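Local coordinates for alkyltransferase-like protein 1 (Schizosaccharomyces pombe, PDB 3GVA) that recognises O6-alkylguanine lesions in DNA by bending the duplex and flipping the damaged base into a hydrophobic pocket, presenting the damage to nucleotide excision repair, at residues R77-L82 / G95-N100; R81-E84 / E88-Q91; K9-V14 / K46-E51. All coordinates share one frame; numbering follows the deposited sequence.

Contact 1 (R77-L82 / G95-N100); sequences RQKDRL and GEYKLN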
loop_
_atom_site.group_PDB
_atom_site.type_symbol
_atom_site.label_atom_id
_atom_site.label_comp_id
_atom_site.label_asym_id
_atom_site.label_seq_id
_atom_site.Cartn_x
_atom_site.Cartn_y
_atom_site.Cartn_z
ATOM N N ARG A 77 4.714 -9.392 6.665
ATOM C CA ARG A 77 5.017 -8.163 7.385
ATOM C C ARG A 77 3.858 -7.190 7.194
ATOM O O ARG A 77 3.366 -6.602 8.156
ATOM C CB ARG A 77 6.314 -7.530 6.868
ATOM C CG ARG A 77 7.540 -8.409 7.040
ATOM C CD ARG A 77 8.816 -7.714 6.582
ATOM N NE ARG A 77 9.262 -6.704 7.534
ATOM C CZ ARG A 77 10.443 -6.092 7.482
ATOM N NH1 ARG A 77 11.306 -6.383 6.518
ATOM N NH2 ARG A 77 10.764 -5.189 8.399
ATOM N N GLN A 78 3.409 -7.031 5.951
ATOM C CA GLN A 78 2.300 -6.118 5.685
ATOM C C GLN A 78 1.051 -6.515 6.465
ATOM O O GLN A 78 0.392 -5.663 7.066
ATOM C CB GLN A 78 1.987 -6.053 4.189
ATOM C CG GLN A 78 0.762 -5.205 3.873
ATOM C CD GLN A 78 0.751 -4.716 2.437
ATOM O OE1 GLN A 78 1.165 -5.424 1.530
ATOM N NE2 GLN A 78 0.268 -3.502 2.230
ATOM N N LYS A 79 0.725 -7.802 6.466
ATOM C CA LYS A 79 -0.442 -8.271 7.201
ATOM C C LYS A 79 -0.280 -7.955 8.688
ATOM O O LYS A 79 -1.171 -7.371 9.298
ATOM C CB LYS A 79 -0.634 -9.779 7.001
ATOM C CG LYS A 79 -1.821 -10.354 7.759
ATOM C CD LYS A 79 -2.118 -11.784 7.319
ATOM C CE LYS A 79 -3.303 -12.361 8.079
ATOM N NZ LYS A 79 -3.028 -12.488 9.539
ATOM N N ASP A 80 0.863 -8.333 9.259
ATOM C CA ASP A 80 1.143 -8.085 10.673
ATOM C C ASP A 80 0.969 -6.609 11.026
ATOM O O ASP A 80 0.339 -6.263 12.026
ATOM C CB ASP A 80 2.577 -8.502 11.024
ATOM C CG ASP A 80 2.709 -9.989 11.344
ATOM O OD1 ASP A 80 1.693 -10.706 11.340
ATOM O OD2 ASP A 80 3.843 -10.443 11.609
ATOM N N ARG A 81 1.537 -5.744 10.196
ATOM C CA ARG A 81 1.466 -4.316 10.434
ATOM C C ARG A 81 0.072 -3.744 10.285
ATOM O O ARG A 81 -0.331 -2.894 11.071
ATOM C CB ARG A 81 2.435 -3.585 9.511
ATOM C CG ARG A 81 3.861 -4.087 9.633
ATOM C CD ARG A 81 4.833 -3.194 8.883
ATOM N NE ARG A 81 6.160 -3.792 8.782
ATOM C CZ ARG A 81 7.275 -3.097 8.573
ATOM N NH1 ARG A 81 7.218 -1.777 8.452
ATOM N NH2 ARG A 81 8.443 -3.718 8.481
ATOM N N LEU A 82 -0.671 -4.200 9.282
ATOM C CA LEU A 82 -2.029 -3.704 9.100
ATOM C C LEU A 82 -2.916 -4.104 10.289
ATOM O O LEU A 82 -3.681 -3.291 10.820
ATOM C CB LEU A 82 -2.620 -4.241 7.792
ATOM C CG LEU A 82 -2.105 -3.513 6.542
ATOM C CD1 LEU A 82 -2.618 -4.184 5.263
ATOM C CD2 LEU A 82 -2.561 -2.058 6.613
ATOM N N GLY A 95 -6.741 -18.312 -0.806
ATOM C CA GLY A 95 -5.637 -18.260 0.137
ATOM C C GLY A 95 -5.032 -16.871 0.272
ATOM O O GLY A 95 -4.012 -16.689 0.937
ATOM N N GLU A 96 -5.658 -15.885 -0.360
ATOM C CA GLU A 96 -5.175 -14.513 -0.301
ATOM C C GLU A 96 -5.759 -13.794 0.906
ATOM O O GLU A 96 -6.911 -14.011 1.270
ATOM C CB GLU A 96 -5.612 -13.733 -1.536
ATOM C CG GLU A 96 -5.380 -14.401 -2.863
ATOM C CD GLU A 96 -6.306 -13.835 -3.914
ATOM O OE1 GLU A 96 -7.528 -14.085 -3.812
ATOM O OE2 GLU A 96 -5.823 -13.131 -4.824
ATOM N N TYR A 97 -4.963 -12.930 1.520
ATOM C CA TYR A 97 -5.446 -12.147 2.645
ATOM C C TYR A 97 -6.078 -10.910 2.030
ATOM O O TYR A 97 -5.527 -10.316 1.101
ATOM C CB TYR A 97 -4.290 -11.805 3.582
ATOM C CG TYR A 97 -3.846 -13.022 4.359
ATOM C CD1 TYR A 97 -4.738 -13.688 5.201
ATOM C CD2 TYR A 97 -2.558 -13.534 4.229
ATOM C CE1 TYR A 97 -4.362 -14.832 5.893
ATOM C CE2 TYR A 97 -2.168 -14.686 4.922
ATOM C CZ TYR A 97 -3.078 -15.326 5.750
ATOM O OH TYR A 97 -2.715 -16.460 6.438
ATOM N N LYS A 98 -7.243 -10.526 2.538
ATOM C CA LYS A 98 -7.966 -9.399 1.967
ATOM C C LYS A 98 -8.658 -8.543 3.016
ATOM O O LYS A 98 -8.856 -8.965 4.152
ATOM C CB LYS A 98 -9.009 -9.951 0.985
ATOM C CG LYS A 98 -9.825 -8.932 0.219
ATOM C CD LYS A 98 -10.846 -9.648 -0.670
ATOM C CE LYS A 98 -11.605 -8.678 -1.568
ATOM N NZ LYS A 98 -12.252 -7.575 -0.798
ATOM N N LEU A 99 -9.029 -7.333 2.625
ATOM C CA LEU A 99 -9.733 -6.449 3.535
ATOM C C LEU A 99 -10.748 -5.645 2.741
ATOM O O LEU A 99 -10.645 -5.537 1.515
ATOM C CB LEU A 99 -8.741 -5.534 4.260
ATOM C CG LEU A 99 -7.812 -4.667 3.409
ATOM C CD1 LEU A 99 -8.588 -3.520 2.801
ATOM C CD2 LEU A 99 -6.682 -4.136 4.279
ATOM N N ASN A 100 -11.735 -5.101 3.439
ATOM C CA ASN A 100 -12.777 -4.303 2.812
ATOM C C ASN A 100 -12.191 -2.918 2.516
ATOM O O ASN A 100 -12.118 -2.060 3.398
ATOM C CB ASN A 100 -13.980 -4.226 3.766
ATOM C CG ASN A 100 -15.090 -3.349 3.237
ATOM O OD1 ASN A 100 -15.251 -3.195 2.027
ATOM N ND2 ASN A 100 -15.875 -2.776 4.145
#
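Lys79 lies across the ring of Tyr97, and this aliphatic and cationic contact with an aromatic face accounts for most of the surface buried here. CD rides over the CG-CD2 side of the ring, 3.6 Å from Tyr97 CG, while CE lies nearly over the centre, shifted toward the CD1-CE1 side, 3.5 Å from Tyr97 CE1. The contact is CH-pi over the face: Lys79 CE stands 3.5 Å from the ring centroid of Tyr97, 16° off its normal. The side chain leaves the helix with CG anti to the backbone N (chi1 179°) and runs straight until the last torsion, chi4 -64°. The bend there turns NZ up from the ring, still above the same face, 4.8 Å from the Tyr97 centroid as a cation-pi partner, and its salt bridge goes to Glu83 one helical turn on. With an alanine in place of Tyr97, the methylenes of Lys79 would probably lose the surface they lie on and the amine would be freer to swing, keeping Glu83 but not the ring.

The second element is purely apolar and looser. Leu82 CD1 meets Leu99 CD2 at 4.2 Å, the two side chains crossing at about a right angle, both of them buried.

Tyr97 also touches Arg69, the residue that probes the electrostatic potential of the flipped base, so one ring meets both helix and recognition residue. Helix 73-84 is thereby packed against strand 97-98 of a small antiparallel beta hairpin that follows it in this alkyltransferase-like, DNA-binding fold.

Contact 2 (R81-E84 / E88-Q91); sequences RLEE and EIYQ
Ile89 points its CD1 methyl into the angle between Leu82 and Glu83, consecutive residues of the last turn of helix 73-84. The methyl reaches the helix at the roots of these side chains: CD1 of Ile89 is 3.8 Å from Leu82 CB and 3.7 Å from Glu83 CG. Its reach comes from the torsion of the outer arm: chi2 of Ile89, 179°, puts CD1 anti to CA, which leaves the arm fully extended. The other branch, CG2, turns away from the helix and packs on Tyr97 of the neighbouring strand. Glu83 and Ile89 cross at about a right angle, so the methylene part of the glutamate lies athwart the isoleucine arm and lends it an apolar flank.

The helix and strand 90-91 are joined by a short connection, and Ile89 directly precedes Tyr90, which pairs with Lys98 in the antiparallel hairpin formed with strand 97-98.

Beyond its methylenes, Glu83 divides its carboxylate between two partners. OE1 takes the salt bridge from Lys79, whereas OE2 accepts a hydrogen bond from a water at 2.7 Å. The same water accepts from the backbone N of Ile89 at 2.8 Å, linking the helix surface to the incoming strand by a polar path beside the apolar one.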
loop_
_atom_site.group_PDB
_atom_site.type_symbol
_atom_site.label_atom_id
_atom_site.label_comp_id
_atom_site.label_asym_id
_atom_site.label_seq_id
_atom_site.Cartn_x
_atom_site.Cartn_y
_atom_site.Cartn_z
ATOM N N ARG A 81 1.537 -5.744 10.196
ATOM C CA ARG A 81 1.466 -4.316 10.434
ATOM C C ARG A 81 0.072 -3.744 10.285
ATOM O O ARG A 81 -0.331 -2.894 11.071
ATOM C CB ARG A 81 2.435 -3.585 9.511
ATOM C CG ARG A 81 3.861 -4.087 9.633
ATOM C CD ARG A 81 4.833 -3.194 8.883
ATOM N NE ARG A 81 6.160 -3.792 8.782
ATOM C CZ ARG A 81 7.275 -3.097 8.573
ATOM N NH1 ARG A 81 7.218 -1.777 8.452
ATOM N NH2 ARG A 81 8.443 -3.718 8.481
ATOM N N LEU A 82 -0.671 -4.200 9.282
ATOM C CA LEU A 82 -2.029 -3.704 9.100
ATOM C C LEU A 82 -2.916 -4.104 10.289
ATOM O O LEU A 82 -3.681 -3.291 10.820
ATOM C CB LEU A 82 -2.620 -4.241 7.792
ATOM C CG LEU A 82 -2.105 -3.513 6.542
ATOM C CD1 LEU A 82 -2.618 -4.184 5.263
ATOM C CD2 LEU A 82 -2.561 -2.058 6.613
ATOM N N GLU A 83 -2.813 -5.358 10.710
ATOM C CA GLU A 83 -3.615 -5.814 11.838
ATOM C C GLU A 83 -3.320 -5.005 13.110
ATOM O O GLU A 83 -4.225 -4.739 13.900
ATOM C CB GLU A 83 -3.393 -7.312 12.070
ATOM C CG GLU A 83 -3.985 -8.159 10.940
ATOM C CD GLU A 83 -4.019 -9.642 11.246
ATOM O OE1 GLU A 83 -2.940 -10.232 11.445
ATOM O OE2 GLU A 83 -5.128 -10.222 11.287
ATOM N N GLU A 84 -2.068 -4.590 13.290
ATOM C CA GLU A 84 -1.699 -3.796 14.462
ATOM C C GLU A 84 -2.375 -2.426 14.465
ATOM O O GLU A 84 -2.595 -1.842 15.526
ATOM C CB GLU A 84 -0.183 -3.626 14.533
ATOM C CG GLU A 84 0.555 -4.884 14.946
ATOM C CD GLU A 84 2.055 -4.744 14.831
ATOM O OE1 GLU A 84 2.772 -5.672 15.255
ATOM O OE2 GLU A 84 2.515 -3.708 14.310
ATOM N N GLU A 88 -9.088 -5.117 9.820
ATOM C CA GLU A 88 -9.628 -6.471 9.842
ATOM C C GLU A 88 -9.216 -7.130 8.539
ATOM O O GLU A 88 -9.489 -6.605 7.458
ATOM C CB GLU A 88 -11.158 -6.428 9.947
ATOM C CG GLU A 88 -11.838 -7.784 10.032
ATOM C CD GLU A 88 -11.399 -8.587 11.244
ATOM O OE1 GLU A 88 -11.118 -7.983 12.301
ATOM O OE2 GLU A 88 -11.348 -9.827 11.146
ATOM N N ILE A 89 -8.557 -8.277 8.647
ATOM C CA ILE A 89 -8.085 -8.994 7.477
ATOM C C ILE A 89 -8.630 -10.404 7.447
ATOM O O ILE A 89 -8.531 -11.132 8.431
ATOM C CB ILE A 89 -6.536 -9.059 7.459
ATOM C CG1 ILE A 89 -5.966 -7.645 7.344
ATOM C CG2 ILE A 89 -6.048 -9.908 6.280
ATOM C CD1 ILE A 89 -4.459 -7.592 7.335
ATOM N N TYR A 90 -9.229 -10.780 6.322
ATOM C CA TYR A 90 -9.758 -12.123 6.186
ATOM C C TYR A 90 -9.030 -12.843 5.067
ATOM O O TYR A 90 -8.221 -12.241 4.359
ATOM C CB TYR A 90 -11.267 -12.109 5.934
ATOM C CG TYR A 90 -11.749 -11.191 4.837
ATOM C CD1 TYR A 90 -12.151 -9.889 5.121
ATOM C CD2 TYR A 90 -11.875 -11.648 3.524
ATOM C CE1 TYR A 90 -12.682 -9.060 4.122
ATOM C CE2 TYR A 90 -12.402 -10.830 2.517
ATOM C CZ TYR A 90 -12.804 -9.540 2.823
ATOM O OH TYR A 90 -13.324 -8.733 1.830
ATOM N N GLN A 91 -9.301 -14.135 4.916
ATOM C CA GLN A 91 -8.635 -14.925 3.892
ATOM C C GLN A 91 -9.634 -15.455 2.872
ATOM O O GLN A 91 -10.656 -16.033 3.241
ATOM C CB GLN A 91 -7.872 -16.079 4.558
ATOM C CG GLN A 91 -7.115 -16.978 3.595
ATOM C CD GLN A 91 -6.146 -17.901 4.309
ATOM O OE1 GLN A 91 -6.428 -18.393 5.399
ATOM N NE2 GLN A 91 -4.997 -18.151 3.687
HETATM O O HOH W 1 -7.457 -8.942 11.157
#

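Contact 3 (K9-V14 / K46-E51); sequences KVYDAV and KHLHPE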
loop_
_atom_site.group_PDB
_atom_site.type_symbol
_atom_site.label_atom_id
_atom_site.label_comp_id
_atom_site.label_asym_id
_atom_site.label_seq_id
_atom_site.Cartn_x
_atom_site.Cartn_y
_atom_site.Cartn_z
ATOM N N LYS A 9 8.500 12.090 -3.933
ATOM C CA LYS A 9 7.171 12.704 -3.894
ATOM C C LYS A 9 6.140 11.627 -3.544
ATOM O O LYS A 9 5.138 11.884 -2.859
ATOM C CB LYS A 9 6.850 13.316 -5.258
ATOM C CG LYS A 9 5.732 14.344 -5.236
ATOM C CD LYS A 9 5.472 14.910 -6.627
ATOM C CE LYS A 9 4.534 16.109 -6.568
ATOM N NZ LYS A 9 3.266 15.809 -5.837
ATOM N N VAL A 10 6.396 10.413 -4.029
ATOM C CA VAL A 10 5.524 9.280 -3.757
ATOM C C VAL A 10 5.650 8.920 -2.278
ATOM O O VAL A 10 4.643 8.754 -1.589
ATOM C CB VAL A 10 5.918 8.056 -4.621
ATOM C CG1 VAL A 10 5.236 6.801 -4.094
ATOM C CG2 VAL A 10 5.512 8.298 -6.083
ATOM N N TYR A 11 6.889 8.806 -1.790
ATOM C CA TYR A 11 7.103 8.463 -0.387
ATOM C C TYR A 11 6.486 9.494 0.542
ATOM O O TYR A 11 5.925 9.132 1.570
ATOM C CB TYR A 11 8.598 8.289 -0.083
ATOM C CG TYR A 11 9.260 7.266 -0.990
ATOM C CD1 TYR A 11 8.512 6.230 -1.571
ATOM C CD2 TYR A 11 10.621 7.334 -1.279
ATOM C CE1 TYR A 11 9.109 5.295 -2.421
ATOM C CE2 TYR A 11 11.230 6.405 -2.120
ATOM C CZ TYR A 11 10.465 5.391 -2.687
ATOM O OH TYR A 11 11.055 4.480 -3.528
ATOM N N ASP A 12 6.580 10.771 0.170
ATOM C CA ASP A 12 5.995 11.844 0.965
ATOM C C ASP A 12 4.502 11.609 1.067
ATOM O O ASP A 12 3.905 11.770 2.128
ATOM C CB ASP A 12 6.205 13.216 0.310
ATOM C CG ASP A 12 7.596 13.754 0.510
ATOM O OD1 ASP A 12 8.142 13.568 1.613
ATOM O OD2 ASP A 12 8.138 14.381 -0.427
ATOM N N ALA A 13 3.898 11.233 -0.052
ATOM C CA ALA A 13 2.467 10.991 -0.082
ATOM C C ALA A 13 2.085 9.803 0.794
ATOM O O ALA A 13 1.096 9.863 1.524
ATOM C CB ALA A 13 1.999 10.766 -1.526
ATOM N N VAL A 14 2.860 8.726 0.721
ATOM C CA VAL A 14 2.571 7.541 1.522
ATOM C C VAL A 14 2.695 7.867 3.021
ATOM O O VAL A 14 1.898 7.403 3.842
ATOM C CB VAL A 14 3.524 6.369 1.154
ATOM C CG1 VAL A 14 3.256 5.173 2.059
ATOM C CG2 VAL A 14 3.322 5.972 -0.314
ATOM N N LYS A 46 8.084 -0.478 -4.921
ATOM C CA LYS A 46 8.819 -1.731 -5.021
ATOM C C LYS A 46 10.321 -1.566 -4.801
ATOM O O LYS A 46 11.004 -2.518 -4.434
ATOM C CB LYS A 46 8.538 -2.395 -6.373
ATOM C CG LYS A 46 7.067 -2.760 -6.558
ATOM C CD LYS A 46 6.819 -3.561 -7.829
ATOM C CE LYS A 46 7.426 -4.956 -7.737
ATOM N NZ LYS A 46 6.978 -5.841 -8.855
ATOM N N HIS A 47 10.832 -0.355 -4.994
ATOM C CA HIS A 47 12.257 -0.106 -4.804
ATOM C C HIS A 47 12.624 0.321 -3.383
ATOM O O HIS A 47 13.787 0.605 -3.103
ATOM C CB HIS A 47 12.748 0.945 -5.804
ATOM C CG HIS A 47 12.679 0.495 -7.232
ATOM N ND1 HIS A 47 13.090 1.288 -8.282
ATOM C CD2 HIS A 47 12.246 -0.664 -7.783
ATOM C CE1 HIS A 47 12.913 0.638 -9.419
ATOM N NE2 HIS A 47 12.402 -0.549 -9.145
ATOM N N LEU A 48 11.640 0.365 -2.488
ATOM C CA LEU A 48 11.887 0.761 -1.103
ATOM C C LEU A 48 12.650 -0.300 -0.332
ATOM O O LEU A 48 12.422 -1.497 -0.510
ATOM C CB LEU A 48 10.571 1.045 -0.373
ATOM C CG LEU A 48 9.991 2.458 -0.457
ATOM C CD1 LEU A 48 8.618 2.508 0.230
ATOM C CD2 LEU A 48 10.952 3.440 0.204
ATOM N N HIS A 49 13.560 0.148 0.525
ATOM C CA HIS A 49 14.340 -0.762 1.356
ATOM C C HIS A 49 13.369 -1.383 2.368
ATOM O O HIS A 49 12.518 -0.688 2.929
ATOM C CB HIS A 49 15.433 0.013 2.089
ATOM C CG HIS A 49 16.357 -0.850 2.886
ATOM N ND1 HIS A 49 17.467 -1.460 2.339
ATOM C CD2 HIS A 49 16.334 -1.216 4.189
ATOM C CE1 HIS A 49 18.087 -2.159 3.271
ATOM N NE2 HIS A 49 17.422 -2.027 4.403
ATOM N N PRO A 50 13.484 -2.697 2.612
ATOM C CA PRO A 50 12.601 -3.381 3.559
ATOM C C PRO A 50 12.562 -2.781 4.962
ATOM O O PRO A 50 11.603 -2.991 5.696
ATOM C CB PRO A 50 13.121 -4.823 3.544
ATOM C CG PRO A 50 14.562 -4.666 3.157
ATOM C CD PRO A 50 14.489 -3.628 2.072
ATOM N N GLU A 51 13.601 -2.032 5.327
ATOM C CA GLU A 51 13.665 -1.408 6.648
ATOM C C GLU A 51 13.327 0.083 6.638
ATOM O O GLU A 51 13.529 0.778 7.630
ATOM C CB GLU A 51 15.052 -1.621 7.263
ATOM C CG GLU A 51 15.276 -3.045 7.739
ATOM C CD GLU A 51 14.254 -3.456 8.782
ATOM O OE1 GLU A 51 14.238 -2.844 9.874
ATOM O OE2 GLU A 51 13.459 -4.379 8.510
#
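Tyr11 and Leu48 bury nearly all of the surface in this contact, the leucine lying over one face of the tyrosine ring. Leu48 CD2 sits 3.5 Å above the ring plane of Tyr11, displaced toward the rim on the hydroxyl side, where it comes within 3.5 Å of Tyr11 CZ. Measured to the ring centroid of Tyr11, CD2 of Leu48 is 3.7 Å away and 18° off the normal, a CH-pi contact. CD2 alone lies over the ring; Leu48 CG, 3.6 Å from Tyr11 CE1, and CD1 stand above and just outside its CE1 edge. The two side chains run past each other in opposite directions.

Helix 3-14 is thus joined to the loop that leaves helix 38-46, which carries Arg39, the arginine finger of this MGMT-family helix-turn-helix DNA-binding domain, near its start.

With CG of Tyr11 anti to the carbonyl carbon (chi1 -55°), the ring projects toward that loop and its OH makes a hydrogen bond with the backbone O of Ala44, near the end of helix 38-46. His47 contributes a thin margin: its carbonyl carbon C passes 4.4 Å from Tyr11 OH, while its poorly ordered imidazole leads away.

How the contacts relate
From the N terminus, contact 3 comes first, closing a long loop that runs from helix 3-14 through helices 25-31 and 38-46 to residues 46-51. It is complete before helix 73-84 begins. That helix then opens both other contacts: contact 2 closes the short turn into strand 90-91, and contact 1 spans it by reaching the next strand, 97-98, so the smaller loop falls within the larger. Backbone pairing between Tyr90 and Lys98 joins their far sides into one hairpin. Contact 3 lies on the opposite side of the chain's centre from the other two, yet a salt bridge from Arg77 to Glu51 connects its loop to the same helix.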